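Local atomic coordinates of toll-like receptor 6, Variable lymphocyte receptor B (Mus musculus, PDB entry 3A79), a protein that probably recognises bacterial diacylated lipopeptides together with TLR2 through its leucine-rich-repeat ectodomain, here fused to a hagfish variable lymphocyte receptor fragment. Residues 338-343 and 360-365. Numbering follows the deposited sequence.
Sequences ISDTPF and FTQNVF. With NAG (2-acetamido-2-deoxy-beta-D-glucopyranose), chain G.
Residues 338-343 and 360-365 run side by side in parallel, with Ser339 and Thr361 4.6 Å apart between CA atoms, and Asp340 N donates a hydrogen bond to Thr361 O at 2.9 Å. A weak bond from Thr341 N to Gln362 O follows; further along, Val364 N hydrogen-bonds Phe343 O at 2.9 Å. Ser339 OG, turned beside its own backbone N, accepts from Thr361 N at 3.3 Å and donates a weak hydrogen bond to O5 of the NAG, part of a glycan carried by the protein itself. Asp340 and Gln362 both have positive phi and CG anti to the backbone N (chi1 -171° and -168°), which sends them the same way alongside each other, carboxylate and amide planes 48° apart. Asp340 OD2 is hydrogen-bonded to His311 and Gln362 OE1 to Arg386. Thr341 OG1 accepts from Phe343 N at 2.8 Å, closing an ST turn that brings Thr341 CB over the centre of the Phe343 ring. Beneath the turns the contact is apolar: Ile338 CB lies 3.8 Å from Phe360 CD2, and Phe343 CB 3.9 Å from Phe365 CE1. The Asn363 side chain reaches inward among these turns, as the asparagine of a leucine-rich repeat does. The setting is two neighbouring solenoid turns of the Toll-like receptor 6 part, those of the parallel strands 335-339 and 357-359. The chemistry implies that backbone and Ser339 hydrogen bonds join these turns beside the glycan, while apolar contacts of Ile338 and the phenylalanines pack below.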
loop_
_atom_site.group_PDB
_atom_site.type_symbol
_atom_site.label_atom_id
_atom_site.label_comp_id
_atom_site.label_asym_id
_atom_site.label_seq_id
_atom_site.Cartn_x
_atom_site.Cartn_y
_atom_site.Cartn_z
ATOM N N ILE B 338 5.797 14.762 10.436
ATOM C CA ILE B 338 6.531 13.529 10.713
ATOM C C ILE B 338 6.575 12.649 9.479
ATOM O O ILE B 338 5.563 12.066 9.117
ATOM C CB ILE B 338 5.878 12.705 11.803
ATOM C CG1 ILE B 338 6.004 13.403 13.158
ATOM C CG2 ILE B 338 6.512 11.313 11.826
ATOM C CD1 ILE B 338 5.251 12.702 14.274
ATOM N N SER B 339 7.748 12.529 8.855
ATOM C CA SER B 339 7.874 11.896 7.532
ATOM C C SER B 339 8.941 10.797 7.425
ATOM O O SER B 339 9.941 10.806 8.137
ATOM C CB SER B 339 8.155 12.967 6.472
ATOM O OG SER B 339 7.139 13.954 6.460
ATOM N N ASP B 340 8.728 9.859 6.510
ATOM C CA ASP B 340 9.696 8.787 6.273
ATOM C C ASP B 340 9.989 7.958 7.537
ATOM O O ASP B 340 11.132 7.843 7.975
ATOM C CB ASP B 340 10.982 9.372 5.695
ATOM C CG ASP B 340 11.953 8.312 5.212
ATOM O OD1 ASP B 340 11.591 7.110 5.158
ATOM O OD2 ASP B 340 13.093 8.704 4.883
ATOM N N THR B 341 8.941 7.371 8.103
ATOM C CA THR B 341 9.046 6.596 9.322
ATOM C C THR B 341 8.247 5.322 9.132
ATOM O O THR B 341 7.492 5.210 8.175
ATOM C CB THR B 341 8.380 7.344 10.457
ATOM O OG1 THR B 341 6.978 7.054 10.431
ATOM C CG2 THR B 341 8.586 8.842 10.297
ATOM N N PRO B 342 8.386 4.364 10.060
ATOM C CA PRO B 342 7.576 3.140 10.023
ATOM C C PRO B 342 6.185 3.325 10.628
ATOM O O PRO B 342 5.484 2.329 10.794
ATOM C CB PRO B 342 8.353 2.170 10.916
ATOM C CG PRO B 342 9.560 2.924 11.413
ATOM C CD PRO B 342 9.317 4.366 11.195
ATOM N N PHE B 343 5.793 4.552 10.964
ATOM C CA PHE B 343 4.536 4.759 11.685
ATOM C C PHE B 343 3.321 4.312 10.866
ATOM O O PHE B 343 3.282 4.494 9.652
ATOM C CB PHE B 343 4.382 6.213 12.152
ATOM C CG PHE B 343 5.497 6.687 13.045
ATOM C CD1 PHE B 343 6.307 5.779 13.710
ATOM C CD2 PHE B 343 5.722 8.040 13.235
ATOM C CE1 PHE B 343 7.339 6.215 14.530
ATOM C CE2 PHE B 343 6.752 8.477 14.061
ATOM C CZ PHE B 343 7.561 7.561 14.704
ATOM N N PHE B 360 2.404 14.347 7.117
ATOM C CA PHE B 360 2.869 12.999 7.418
ATOM C C PHE B 360 3.220 12.259 6.141
ATOM O O PHE B 360 2.560 11.286 5.778
ATOM C CB PHE B 360 1.809 12.228 8.199
ATOM C CG PHE B 360 1.412 12.892 9.487
ATOM C CD1 PHE B 360 0.208 13.570 9.594
ATOM C CD2 PHE B 360 2.254 12.856 10.588
ATOM C CE1 PHE B 360 -0.156 14.180 10.780
ATOM C CE2 PHE B 360 1.897 13.465 11.777
ATOM C CZ PHE B 360 0.690 14.130 11.874
ATOM N N THR B 361 4.266 12.730 5.465
ATOM C CA THR B 361 4.687 12.159 4.188
ATOM C C THR B 361 5.436 10.841 4.353
ATOM O O THR B 361 6.245 10.676 5.269
ATOM C CB THR B 361 5.591 13.132 3.387
ATOM O OG1 THR B 361 4.786 14.025 2.612
ATOM C CG2 THR B 361 6.484 12.358 2.445
ATOM N N GLN B 362 5.157 9.907 3.455
ATOM C CA GLN B 362 5.925 8.677 3.359
ATOM C C GLN B 362 6.013 7.894 4.667
ATOM O O GLN B 362 7.094 7.622 5.177
ATOM C CB GLN B 362 7.324 8.967 2.825
ATOM C CG GLN B 362 8.089 7.717 2.417
ATOM C CD GLN B 362 9.404 8.047 1.754
ATOM O OE1 GLN B 362 9.480 8.956 0.930
ATOM N NE2 GLN B 362 10.452 7.316 2.113
ATOM N N ASN B 363 4.863 7.526 5.207
ATOM C CA ASN B 363 4.835 6.605 6.322
ATOM C C ASN B 363 4.057 5.387 5.882
ATOM O O ASN B 363 4.115 4.999 4.723
ATOM C CB ASN B 363 4.171 7.253 7.533
ATOM C CG ASN B 363 4.864 8.519 7.956
ATOM O OD1 ASN B 363 4.235 9.570 8.059
ATOM N ND2 ASN B 363 6.173 8.435 8.190
ATOM N N VAL B 364 3.314 4.797 6.803
ATOM C CA VAL B 364 2.444 3.685 6.477
ATOM C C VAL B 364 1.059 3.925 7.093
ATOM O O VAL B 364 0.464 3.019 7.678
ATOM C CB VAL B 364 3.055 2.342 6.937
ATOM C CG1 VAL B 364 2.429 1.172 6.163
ATOM C CG2 VAL B 364 4.581 2.357 6.740
ATOM N N PHE B 365 0.561 5.157 6.954
ATOM C CA PHE B 365 -0.766 5.543 7.458
ATOM C C PHE B 365 -1.920 4.884 6.698
ATOM O O PHE B 365 -1.776 4.483 5.551
ATOM C CB PHE B 365 -0.953 7.061 7.391
ATOM C CG PHE B 365 -0.266 7.815 8.495
ATOM C CD1 PHE B 365 0.783 7.241 9.206
ATOM C CD2 PHE B 365 -0.649 9.124 8.799
ATOM C CE1 PHE B 365 1.413 7.944 10.210
ATOM C CE2 PHE B 365 -0.015 9.835 9.796
ATOM C CZ PHE B 365 1.011 9.245 10.506
HETATM C C1 NAG G . 6.224 17.433 3.806
HETATM C C2 NAG G . 6.773 18.609 2.994
HETATM C C3 NAG G . 7.921 18.240 2.051
HETATM C C4 NAG G . 8.927 17.257 2.656
HETATM C C5 NAG G . 8.211 16.158 3.440
HETATM C C6 NAG G . 9.213 15.329 4.224
HETATM C C7 NAG G . 5.260 20.442 2.419
HETATM C C8 NAG G . 4.241 20.954 1.436
HETATM N N2 NAG G . 5.709 19.201 2.204
HETATM O O3 NAG G . 8.585 19.412 1.613
HETATM O O4 NAG G . 9.724 16.731 1.597
HETATM O O5 NAG G . 7.289 16.697 4.363
HETATM O O6 NAG G . 10.073 16.210 4.913
HETATM O O7 NAG G . 5.636 21.151 3.359
#